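Local structure of Serine/threonine-protein kinase Tel1 (Chaetomium thermophilum, 6SKY) at residues A[2799-2803]-A[2940-2944]; A[2046-2052]-A[2144-2148]; A[2378-2383]-A[2414-2419]. The protein probably acts as a serine/threonine kinase that senses DNA damage, using ATP to phosphorylate proteins at [ST]-Q sites and so switch on checkpoint signalling. All blocks are in the same frame, centred on the assembly; numbering follows the deposited sequence.

Contact 1: A[2799-2803]-A[2940-2944]; sequences RLTRD and WAAYA
Thr2801 OG1 donates a hydrogen bond of 2.7 Å to O of Ala2944, one of the two oxygens of the chain's C-terminal carboxylate, so that the very end of the FATC tail is held against the kinase domain where helix 2802-2806 begins. The hydroxyl belongs to the N-cap residue and stands between its own N and carbonyl carbon (chi1 69°), a rotation that turns OG1 to the tail. The other oxygen, OXT of Ala2944, takes a weak bond from N of Asp2803 at 3.4 Å; the N-terminal end of the helix probably favours the negative charge lying there. Asp2803 OD1 brings a second negative group beside OXT, a proximity likely to be eased by His2678, which is hydrogen-bonded to OD1. One residue earlier in the tail, O of Tyr2943 receives an almost straight bond of 2.7 Å from NH2 of Arg2802, with O in the guanidinium plane and NH2 in the carbonyl plane. Arg2802 NH1 is spent on O of Phe2717.

Outward from this polar knot, Arg2799 runs extended from CG to NE and passes Trp2940 in the opposite direction. The pair form a cation-pi contact: CZ of Arg2799 lies 4.3 Å from the centroid of the six-membered ring of Trp2940, 14° off its normal, while the two planes are inclined to each other by 37°. NH2 of Arg2799 is also hydrogen-bonded to O of Arg2761, a second hold on the guanidinium over the indole. Trp2940 in turn is about 10 Å from the bound ATP analogue, its side chain measured to the ligand. The aliphatic part of the arginine follows the same ring, CG of Arg2799 being 3.7 Å from CH2 of Trp2940, and the methyl CG2 of Thr2801 approaches CZ3 of Trp2940 to 3.8 Å.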
loop_
_atom_site.group_PDB
_atom_site.type_symbol
_atom_site.label_atom_id
_atom_site.label_comp_id
_atom_site.label_asym_id
_atom_site.label_seq_id
_atom_site.Cartn_x
_atom_site.Cartn_y
_atom_site.Cartn_z
ATOM N N ARG A 2799 3.395 -25.669 -19.101
ATOM C CA ARG A 2799 2.599 -26.153 -20.224
ATOM C C ARG A 2799 1.248 -25.453 -20.232
ATOM O O ARG A 2799 0.446 -25.629 -19.316
ATOM C CB ARG A 2799 2.422 -27.663 -20.159
ATOM C CG ARG A 2799 1.712 -28.200 -21.357
ATOM C CD ARG A 2799 1.630 -29.690 -21.353
ATOM N NE ARG A 2799 1.150 -30.169 -22.634
ATOM C CZ ARG A 2799 1.931 -30.637 -23.589
ATOM N NH1 ARG A 2799 1.417 -31.037 -24.729
ATOM N NH2 ARG A 2799 3.223 -30.714 -23.396
ATOM N N LEU A 2800 1.010 -24.644 -21.255
ATOM C CA LEU A 2800 -0.241 -23.922 -21.434
ATOM C C LEU A 2800 -0.650 -23.961 -22.898
ATOM O O LEU A 2800 -0.916 -22.934 -23.517
ATOM C CB LEU A 2800 -0.122 -22.487 -20.938
ATOM C CG LEU A 2800 -1.377 -21.755 -20.490
ATOM C CD1 LEU A 2800 -2.015 -22.479 -19.349
ATOM C CD2 LEU A 2800 -1.014 -20.361 -20.072
ATOM N N THR A 2801 -0.659 -25.149 -23.487
ATOM C CA THR A 2801 -1.017 -25.284 -24.888
ATOM C C THR A 2801 -2.501 -24.982 -25.088
ATOM O O THR A 2801 -3.220 -24.627 -24.161
ATOM C CB THR A 2801 -0.661 -26.677 -25.386
ATOM O OG1 THR A 2801 -1.522 -27.639 -24.781
ATOM C CG2 THR A 2801 0.749 -27.000 -25.016
ATOM N N ARG A 2802 -2.968 -25.099 -26.329
ATOM C CA ARG A 2802 -4.359 -24.767 -26.617
ATOM C C ARG A 2802 -5.322 -25.753 -25.979
ATOM O O ARG A 2802 -6.448 -25.383 -25.640
ATOM C CB ARG A 2802 -4.595 -24.720 -28.120
ATOM C CG ARG A 2802 -3.953 -23.560 -28.824
ATOM C CD ARG A 2802 -4.094 -23.728 -30.312
ATOM N NE ARG A 2802 -3.699 -25.065 -30.725
ATOM C CZ ARG A 2802 -4.219 -25.703 -31.763
ATOM N NH1 ARG A 2802 -5.157 -25.124 -32.486
ATOM N NH2 ARG A 2802 -3.811 -26.919 -32.063
ATOM N N ASP A 2803 -4.903 -27.003 -25.804
ATOM C CA ASP A 2803 -5.757 -27.984 -25.156
ATOM C C ASP A 2803 -5.832 -27.781 -23.653
ATOM O O ASP A 2803 -6.876 -28.039 -23.059
ATOM C CB ASP A 2803 -5.273 -29.393 -25.463
ATOM C CG ASP A 2803 -6.046 -30.034 -26.587
ATOM O OD1 ASP A 2803 -5.564 -30.036 -27.734
ATOM O OD2 ASP A 2803 -7.153 -30.528 -26.327
ATOM N N TRP A 2940 7.347 -33.142 -27.052
ATOM C CA TRP A 2940 6.599 -32.188 -26.242
ATOM C C TRP A 2940 5.487 -31.689 -27.138
ATOM O O TRP A 2940 5.660 -30.734 -27.888
ATOM C CB TRP A 2940 7.518 -31.054 -25.816
ATOM C CG TRP A 2940 7.195 -30.299 -24.580
ATOM C CD1 TRP A 2940 7.806 -30.424 -23.383
ATOM C CD2 TRP A 2940 6.242 -29.248 -24.434
ATOM N NE1 TRP A 2940 7.284 -29.540 -22.489
ATOM C CE2 TRP A 2940 6.318 -28.801 -23.114
ATOM C CE3 TRP A 2940 5.321 -28.650 -25.290
ATOM C CZ2 TRP A 2940 5.511 -27.791 -22.629
ATOM C CZ3 TRP A 2940 4.526 -27.651 -24.805
ATOM C CH2 TRP A 2940 4.623 -27.231 -23.489
ATOM N N ALA A 2941 4.336 -32.345 -27.098
ATOM C CA ALA A 2941 3.346 -32.093 -28.136
ATOM C C ALA A 2941 2.724 -30.717 -27.985
ATOM O O ALA A 2941 1.715 -30.559 -27.297
ATOM C CB ALA A 2941 2.260 -33.161 -28.101
ATOM N N ALA A 2942 3.302 -29.716 -28.639
ATOM C CA ALA A 2942 2.826 -28.355 -28.457
ATOM C C ALA A 2942 1.625 -28.054 -29.331
ATOM O O ALA A 2942 0.804 -27.205 -28.973
ATOM C CB ALA A 2942 3.947 -27.367 -28.746
ATOM N N TYR A 2943 1.518 -28.717 -30.480
ATOM C CA TYR A 2943 0.332 -28.578 -31.314
ATOM C C TYR A 2943 -0.914 -28.995 -30.555
ATOM O O TYR A 2943 -1.984 -28.407 -30.732
ATOM C CB TYR A 2943 0.488 -29.410 -32.581
ATOM C CG TYR A 2943 0.841 -30.842 -32.302
ATOM C CD1 TYR A 2943 -0.137 -31.793 -32.152
ATOM C CD2 TYR A 2943 2.154 -31.236 -32.168
ATOM C CE1 TYR A 2943 0.174 -33.088 -31.879
ATOM C CE2 TYR A 2943 2.477 -32.535 -31.896
ATOM C CZ TYR A 2943 1.480 -33.456 -31.755
ATOM O OH TYR A 2943 1.787 -34.763 -31.485
ATOM N N ALA A 2944 -0.795 -30.003 -29.702
ATOM C CA ALA A 2944 -1.916 -30.502 -28.929
ATOM C C ALA A 2944 -2.356 -29.456 -27.937
ATOM O O ALA A 2944 -1.920 -29.457 -26.787
ATOM C CB ALA A 2944 -1.547 -31.778 -28.217
ATOM O OXT ALA A 2944 -3.160 -28.588 -28.265
#

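Contact 2: A[2046-2052]-A[2144-2148]; sequences MYQAQEL and RHNLR
In the alpha-solenoid of the FAT domain, Arg2144 and Leu2147, just past the end of helix 2124-2143, pack against the turn that links helix 2035-2047 to helix 2052-2070. Arg2144 supplies the polar half. Its chain bends at chi2 and chi3 (-65° and -46°), which folds the guanidinium back over the last carbonyls of helix 2035-2047. O of Tyr2047 lies 3.7 Å above the guanidinium plane, over its centre, rather than in line with an N-H, and O of Met2046 is 3.9 Å from NE of Arg2144. A positive group at this carboxyl end of a helix is probably favoured electrostatically. Farther along the turn, NH2 of Arg2144 comes to 3.3 Å from O of Ala2049. The same NH2 makes a weak hydrogen bond of 3.1 Å to OD1 of Asn2146. Replacing Arg2144 by a leucine would probably leave the carbonyls of Met2046, Tyr2047 and Ala2049 without their positive neighbour.

Leu2147 supplies the apolar half and sits inside the curve of the turn, its two methyls directed to different parts of it. CD1 faces the backbone of the turn near Ala2049 and Gln2050, whereas CD2 meets the start, at 3.7 Å from CG of Met2046. Met2046 is extended throughout and continues past Leu2147 to helices 2077-2097 and 2124-2143, where it touches Leu2093, Leu2097, Met2140 and Trp2141. Gln2050 and Tyr2047 lie at the outer, solvent-exposed side. At the far end of the turn, where helix 2052-2070 starts, CD1 of Leu2052 lies 3.8 Å from CG of Leu2147 and 3.5 Å from the backbone O of Leu2147.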
loop_
_atom_site.group_PDB
_atom_site.type_symbol
_atom_site.label_atom_id
_atom_site.label_comp_id
_atom_site.label_asym_id
_atom_site.label_seq_id
_atom_site.Cartn_x
_atom_site.Cartn_y
_atom_site.Cartn_z
ATOM N N MET A 2046 -35.905 -9.310 23.529
ATOM C CA MET A 2046 -35.011 -9.488 24.668
ATOM C C MET A 2046 -34.857 -8.199 25.460
ATOM O O MET A 2046 -34.652 -8.235 26.675
ATOM C CB MET A 2046 -33.654 -9.982 24.186
ATOM C CG MET A 2046 -32.744 -10.472 25.268
ATOM S SD MET A 2046 -31.158 -10.948 24.596
ATOM C CE MET A 2046 -30.339 -11.492 26.081
ATOM N N TYR A 2047 -34.959 -7.055 24.794
ATOM C CA TYR A 2047 -34.860 -5.774 25.481
ATOM C C TYR A 2047 -36.151 -5.430 26.216
ATOM O O TYR A 2047 -36.119 -4.999 27.372
ATOM C CB TYR A 2047 -34.510 -4.686 24.471
ATOM C CG TYR A 2047 -34.377 -3.303 25.041
ATOM C CD1 TYR A 2047 -33.317 -2.974 25.864
ATOM C CD2 TYR A 2047 -35.292 -2.315 24.728
ATOM C CE1 TYR A 2047 -33.188 -1.715 26.375
ATOM C CE2 TYR A 2047 -35.169 -1.054 25.234
ATOM C CZ TYR A 2047 -34.116 -0.760 26.058
ATOM O OH TYR A 2047 -33.988 0.506 26.567
ATOM N N GLN A 2048 -37.292 -5.610 25.553
ATOM C CA GLN A 2048 -38.599 -5.236 26.092
ATOM C C GLN A 2048 -39.318 -6.456 26.664
ATOM O O GLN A 2048 -40.345 -6.895 26.154
ATOM C CB GLN A 2048 -39.444 -4.589 25.006
ATOM C CG GLN A 2048 -38.709 -3.595 24.169
ATOM C CD GLN A 2048 -39.531 -3.123 23.004
ATOM O OE1 GLN A 2048 -40.451 -3.806 22.570
ATOM N NE2 GLN A 2048 -39.206 -1.949 22.490
ATOM N N ALA A 2049 -38.776 -7.000 27.746
ATOM C CA ALA A 2049 -39.415 -8.164 28.344
ATOM C C ALA A 2049 -38.852 -8.379 29.732
ATOM O O ALA A 2049 -37.672 -8.126 29.979
ATOM C CB ALA A 2049 -39.214 -9.426 27.503
ATOM N N GLN A 2050 -39.707 -8.863 30.628
ATOM C CA GLN A 2050 -39.325 -9.134 32.003
ATOM C C GLN A 2050 -39.329 -10.614 32.330
ATOM O O GLN A 2050 -39.011 -10.986 33.462
ATOM C CB GLN A 2050 -40.250 -8.393 32.971
ATOM C CG GLN A 2050 -40.285 -6.894 32.771
ATOM C CD GLN A 2050 -41.275 -6.482 31.708
ATOM O OE1 GLN A 2050 -42.060 -7.298 31.230
ATOM N NE2 GLN A 2050 -41.242 -5.213 31.331
ATOM N N GLU A 2051 -39.674 -11.467 31.378
ATOM C CA GLU A 2051 -39.722 -12.900 31.597
ATOM C C GLU A 2051 -39.014 -13.613 30.460
ATOM O O GLU A 2051 -39.210 -13.280 29.289
ATOM C CB GLU A 2051 -41.168 -13.392 31.707
ATOM C CG GLU A 2051 -41.772 -13.256 33.090
ATOM C CD GLU A 2051 -41.484 -14.460 33.961
ATOM O OE1 GLU A 2051 -40.768 -15.370 33.496
ATOM O OE2 GLU A 2051 -41.977 -14.502 35.108
ATOM N N LEU A 2052 -38.207 -14.608 30.814
ATOM C CA LEU A 2052 -37.474 -15.383 29.824
ATOM C C LEU A 2052 -38.394 -16.131 28.869
ATOM O O LEU A 2052 -37.971 -16.487 27.763
ATOM C CB LEU A 2052 -36.558 -16.364 30.543
ATOM C CG LEU A 2052 -35.262 -16.726 29.848
ATOM C CD1 LEU A 2052 -34.498 -15.464 29.555
ATOM C CD2 LEU A 2052 -34.463 -17.643 30.740
ATOM N N ARG A 2144 -29.117 -7.043 30.596
ATOM C CA ARG A 2144 -30.453 -7.384 31.085
ATOM C C ARG A 2144 -30.338 -8.280 32.306
ATOM O O ARG A 2144 -30.246 -9.498 32.200
ATOM C CB ARG A 2144 -31.251 -8.053 29.981
ATOM C CG ARG A 2144 -31.400 -7.184 28.769
ATOM C CD ARG A 2144 -32.216 -6.004 29.136
ATOM N NE ARG A 2144 -33.368 -6.473 29.883
ATOM C CZ ARG A 2144 -34.205 -5.694 30.548
ATOM N NH1 ARG A 2144 -34.023 -4.383 30.567
ATOM N NH2 ARG A 2144 -35.220 -6.237 31.195
ATOM N N HIS A 2145 -30.385 -7.668 33.487
ATOM C CA HIS A 2145 -30.092 -8.391 34.716
ATOM C C HIS A 2145 -31.215 -9.315 35.152
ATOM O O HIS A 2145 -30.955 -10.275 35.881
ATOM C CB HIS A 2145 -29.789 -7.410 35.842
ATOM C CG HIS A 2145 -28.620 -6.524 35.567
ATOM N ND1 HIS A 2145 -27.334 -6.861 35.918
ATOM C CD2 HIS A 2145 -28.542 -5.311 34.975
ATOM C CE1 HIS A 2145 -26.512 -5.896 35.550
ATOM N NE2 HIS A 2145 -27.221 -4.943 34.977
ATOM N N ASN A 2146 -32.453 -9.049 34.747
ATOM C CA ASN A 2146 -33.557 -9.881 35.198
ATOM C C ASN A 2146 -33.729 -11.139 34.362
ATOM O O ASN A 2146 -34.377 -12.083 34.818
ATOM C CB ASN A 2146 -34.854 -9.070 35.212
ATOM C CG ASN A 2146 -35.091 -8.314 33.928
ATOM O OD1 ASN A 2146 -34.793 -8.796 32.845
ATOM N ND2 ASN A 2146 -35.642 -7.117 34.046
ATOM N N LEU A 2147 -33.153 -11.184 33.166
ATOM C CA LEU A 2147 -33.229 -12.363 32.317
ATOM C C LEU A 2147 -32.231 -13.444 32.701
ATOM O O LEU A 2147 -32.330 -14.561 32.191
ATOM C CB LEU A 2147 -33.005 -11.970 30.860
ATOM C CG LEU A 2147 -34.221 -11.715 29.980
ATOM C CD1 LEU A 2147 -35.323 -11.080 30.765
ATOM C CD2 LEU A 2147 -33.830 -10.833 28.818
ATOM N N ARG A 2148 -31.278 -13.150 33.570
ATOM C CA ARG A 2148 -30.274 -14.130 33.944
ATOM C C ARG A 2148 -30.733 -14.963 35.130
ATOM O O ARG A 2148 -31.600 -14.563 35.907
ATOM C CB ARG A 2148 -28.953 -13.450 34.278
ATOM C CG ARG A 2148 -28.265 -12.863 33.089
ATOM C CD ARG A 2148 -26.843 -12.541 33.409
ATOM N NE ARG A 2148 -26.646 -11.110 33.522
ATOM C CZ ARG A 2148 -26.489 -10.477 34.671
ATOM N NH1 ARG A 2148 -26.501 -11.156 35.802
ATOM N NH2 ARG A 2148 -26.312 -9.174 34.687
#

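Contact 3: A[2378-2383]-A[2414-2419]; sequences IENYLL and VVKKWI
Trp2418 and the pair Glu2379 and Leu2383 form the aromatic part of a packing between two nearly parallel FAT-domain helices, whose segments approach to 9.5 Å between axes at a signed crossing angle of -24°. Glu2379 and Leu2383, one turn apart, both lie over the same face of the indole. CG of Glu2379 makes a CH-pi contact with the five-membered ring of Trp2418, 4.1 Å from its centroid, and its carboxylate continues outward almost parallel to the ring, the planes 15° apart. CG of Glu2379 stands anti to N (chi1 165°) and the rest of the chain is extended, which lays the methylenes along the indole instead of lifting them off it. Leu2383 serves the other end of the ring system, with CD2 3.6 Å from CE3 of Trp2418. CG of Lys2417 lies over the opposite face, toward the rim.

The remaining contacts are aliphatic. CG2 of Ile2378 touches both valines, 3.8 Å from CG1 of Val2414 and 3.7 Å from CG2 of Val2415. Leu2382 splits its methyls: CD1 abuts CB of Trp2418 at 3.8 Å, and CD2 meets CD1 of Ile2419 at 4.0 Å.

Helix 2394-2404, which lies between the two in sequence, adds Leu2401 beside Ile2378 and Phe2398 beside Leu2382. Helix 2286-2303 packs on Asn2380 and Tyr2381 of the long helix 2348-2387, while Leu2448 of helix 2444-2459 touches Val2415, so neighbouring helices of the FAT domain pack on both members of the pair.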
loop_
_atom_site.group_PDB
_atom_site.type_symbol
_atom_site.label_atom_id
_atom_site.label_comp_id
_atom_site.label_asym_id
_atom_site.label_seq_id
_atom_site.Cartn_x
_atom_site.Cartn_y
_atom_site.Cartn_z
ATOM N N ILE A 2378 21.274 -23.012 18.344
ATOM C CA ILE A 2378 21.030 -24.450 18.286
ATOM C C ILE A 2378 20.250 -24.911 19.509
ATOM O O ILE A 2378 19.282 -25.679 19.395
ATOM C CB ILE A 2378 22.355 -25.212 18.133
ATOM C CG1 ILE A 2378 22.808 -25.177 16.682
ATOM C CG2 ILE A 2378 22.203 -26.636 18.572
ATOM C CD1 ILE A 2378 24.081 -25.892 16.445
ATOM N N GLU A 2379 20.639 -24.439 20.693
ATOM C CA GLU A 2379 19.967 -24.869 21.909
ATOM C C GLU A 2379 18.498 -24.486 21.904
ATOM O O GLU A 2379 17.643 -25.293 22.278
ATOM C CB GLU A 2379 20.668 -24.274 23.118
ATOM C CG GLU A 2379 19.874 -24.358 24.381
ATOM C CD GLU A 2379 20.587 -23.705 25.534
ATOM O OE1 GLU A 2379 21.759 -23.317 25.365
ATOM O OE2 GLU A 2379 19.979 -23.575 26.612
ATOM N N ASN A 2380 18.174 -23.269 21.471
ATOM C CA ASN A 2380 16.782 -22.851 21.507
ATOM C C ASN A 2380 15.958 -23.467 20.390
ATOM O O ASN A 2380 14.765 -23.678 20.577
ATOM C CB ASN A 2380 16.687 -21.335 21.461
ATOM C CG ASN A 2380 17.153 -20.691 22.731
ATOM O OD1 ASN A 2380 16.629 -20.951 23.801
ATOM N ND2 ASN A 2380 18.153 -19.850 22.621
ATOM N N TYR A 2381 16.551 -23.788 19.240
ATOM C CA TYR A 2381 15.814 -24.573 18.251
ATOM C C TYR A 2381 15.432 -25.930 18.817
ATOM O O TYR A 2381 14.289 -26.379 18.679
ATOM C CB TYR A 2381 16.637 -24.749 16.980
ATOM C CG TYR A 2381 16.417 -23.671 15.966
ATOM C CD1 TYR A 2381 15.158 -23.200 15.702
ATOM C CD2 TYR A 2381 17.476 -23.111 15.286
ATOM C CE1 TYR A 2381 14.957 -22.215 14.790
ATOM C CE2 TYR A 2381 17.281 -22.125 14.375
ATOM C CZ TYR A 2381 16.020 -21.681 14.128
ATOM O OH TYR A 2381 15.815 -20.688 13.211
ATOM N N LEU A 2382 16.379 -26.596 19.476
ATOM C CA LEU A 2382 16.076 -27.909 20.028
ATOM C C LEU A 2382 15.057 -27.826 21.156
ATOM O O LEU A 2382 14.201 -28.703 21.283
ATOM C CB LEU A 2382 17.351 -28.583 20.510
ATOM C CG LEU A 2382 18.208 -29.112 19.378
ATOM C CD1 LEU A 2382 19.426 -29.749 19.947
ATOM C CD2 LEU A 2382 17.423 -30.095 18.564
ATOM N N LEU A 2383 15.129 -26.789 21.989
ATOM C CA LEU A 2383 14.140 -26.647 23.050
ATOM C C LEU A 2383 12.767 -26.316 22.491
ATOM O O LEU A 2383 11.753 -26.765 23.027
ATOM C CB LEU A 2383 14.571 -25.578 24.041
ATOM C CG LEU A 2383 15.737 -25.914 24.956
ATOM C CD1 LEU A 2383 16.056 -24.730 25.817
ATOM C CD2 LEU A 2383 15.405 -27.095 25.808
ATOM N N VAL A 2414 26.454 -28.885 22.209
ATOM C CA VAL A 2414 25.093 -28.437 22.492
ATOM C C VAL A 2414 24.075 -29.454 21.989
ATOM O O VAL A 2414 23.089 -29.770 22.675
ATOM C CB VAL A 2414 24.848 -27.049 21.883
ATOM C CG1 VAL A 2414 23.444 -26.604 22.169
ATOM C CG2 VAL A 2414 25.822 -26.067 22.444
ATOM N N VAL A 2415 24.294 -29.982 20.786
ATOM C CA VAL A 2415 23.369 -30.962 20.233
ATOM C C VAL A 2415 23.365 -32.221 21.076
ATOM O O VAL A 2415 22.307 -32.787 21.362
ATOM C CB VAL A 2415 23.725 -31.267 18.772
ATOM C CG1 VAL A 2415 22.930 -32.440 18.293
ATOM C CG2 VAL A 2415 23.446 -30.067 17.916
ATOM N N LYS A 2416 24.543 -32.687 21.486
ATOM C CA LYS A 2416 24.613 -33.853 22.352
ATOM C C LYS A 2416 23.812 -33.635 23.616
ATOM O O LYS A 2416 23.141 -34.550 24.103
ATOM C CB LYS A 2416 26.062 -34.161 22.702
ATOM C CG LYS A 2416 26.194 -35.217 23.769
ATOM C CD LYS A 2416 27.624 -35.392 24.202
ATOM C CE LYS A 2416 27.719 -36.403 25.320
ATOM N NZ LYS A 2416 29.119 -36.599 25.756
ATOM N N LYS A 2417 23.857 -32.422 24.156
ATOM C CA LYS A 2417 23.171 -32.172 25.413
ATOM C C LYS A 2417 21.656 -32.154 25.243
ATOM O O LYS A 2417 20.931 -32.635 26.117
ATOM C CB LYS A 2417 23.664 -30.864 26.014
ATOM C CG LYS A 2417 23.245 -30.652 27.438
ATOM C CD LYS A 2417 23.836 -29.376 27.976
ATOM C CE LYS A 2417 23.265 -29.043 29.333
ATOM N NZ LYS A 2417 23.779 -27.735 29.813
ATOM N N TRP A 2418 21.150 -31.611 24.134
ATOM C CA TRP A 2418 19.711 -31.363 24.038
ATOM C C TRP A 2418 18.955 -32.218 23.028
ATOM O O TRP A 2418 17.747 -32.032 22.889
ATOM C CB TRP A 2418 19.450 -29.889 23.720
ATOM C CG TRP A 2418 19.912 -28.987 24.790
ATOM C CD1 TRP A 2418 21.020 -28.207 24.779
ATOM C CD2 TRP A 2418 19.295 -28.788 26.058
ATOM N NE1 TRP A 2418 21.130 -27.522 25.957
ATOM C CE2 TRP A 2418 20.079 -27.866 26.761
ATOM C CE3 TRP A 2418 18.151 -29.302 26.667
ATOM C CZ2 TRP A 2418 19.759 -27.446 28.037
ATOM C CZ3 TRP A 2418 17.836 -28.883 27.930
ATOM C CH2 TRP A 2418 18.635 -27.965 28.603
ATOM N N ILE A 2419 19.599 -33.154 22.331
ATOM C CA ILE A 2419 18.920 -33.825 21.225
ATOM C C ILE A 2419 17.945 -34.906 21.678
ATOM O O ILE A 2419 16.990 -35.203 20.956
ATOM C CB ILE A 2419 19.955 -34.422 20.257
ATOM C CG1 ILE A 2419 19.303 -34.898 18.961
ATOM C CG2 ILE A 2419 20.667 -35.575 20.897
ATOM C CD1 ILE A 2419 18.815 -33.810 18.077
#

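In the fold
Along the chain the contacts follow one another without nesting: contact 2 closes first, then contact 3, then contact 1. Contacts 2 and 3 both belong to the helical FAT domain, yet their centres are 59 Å apart, the first at turns between helices and the second between the bodies of helices 2348-2387 and 2409-2418. Contact 1 joins the kinase domain to the FATC tail, 69 Å from contact 2 and 52 Å from contact 3 between centres. Contacts 1 and 2 lie on opposite sides of the chain's centre. The FAT contacts are thus local helix packing far from the nucleotide, whereas contact 1 ties the C-terminus beside the ATP-binding region.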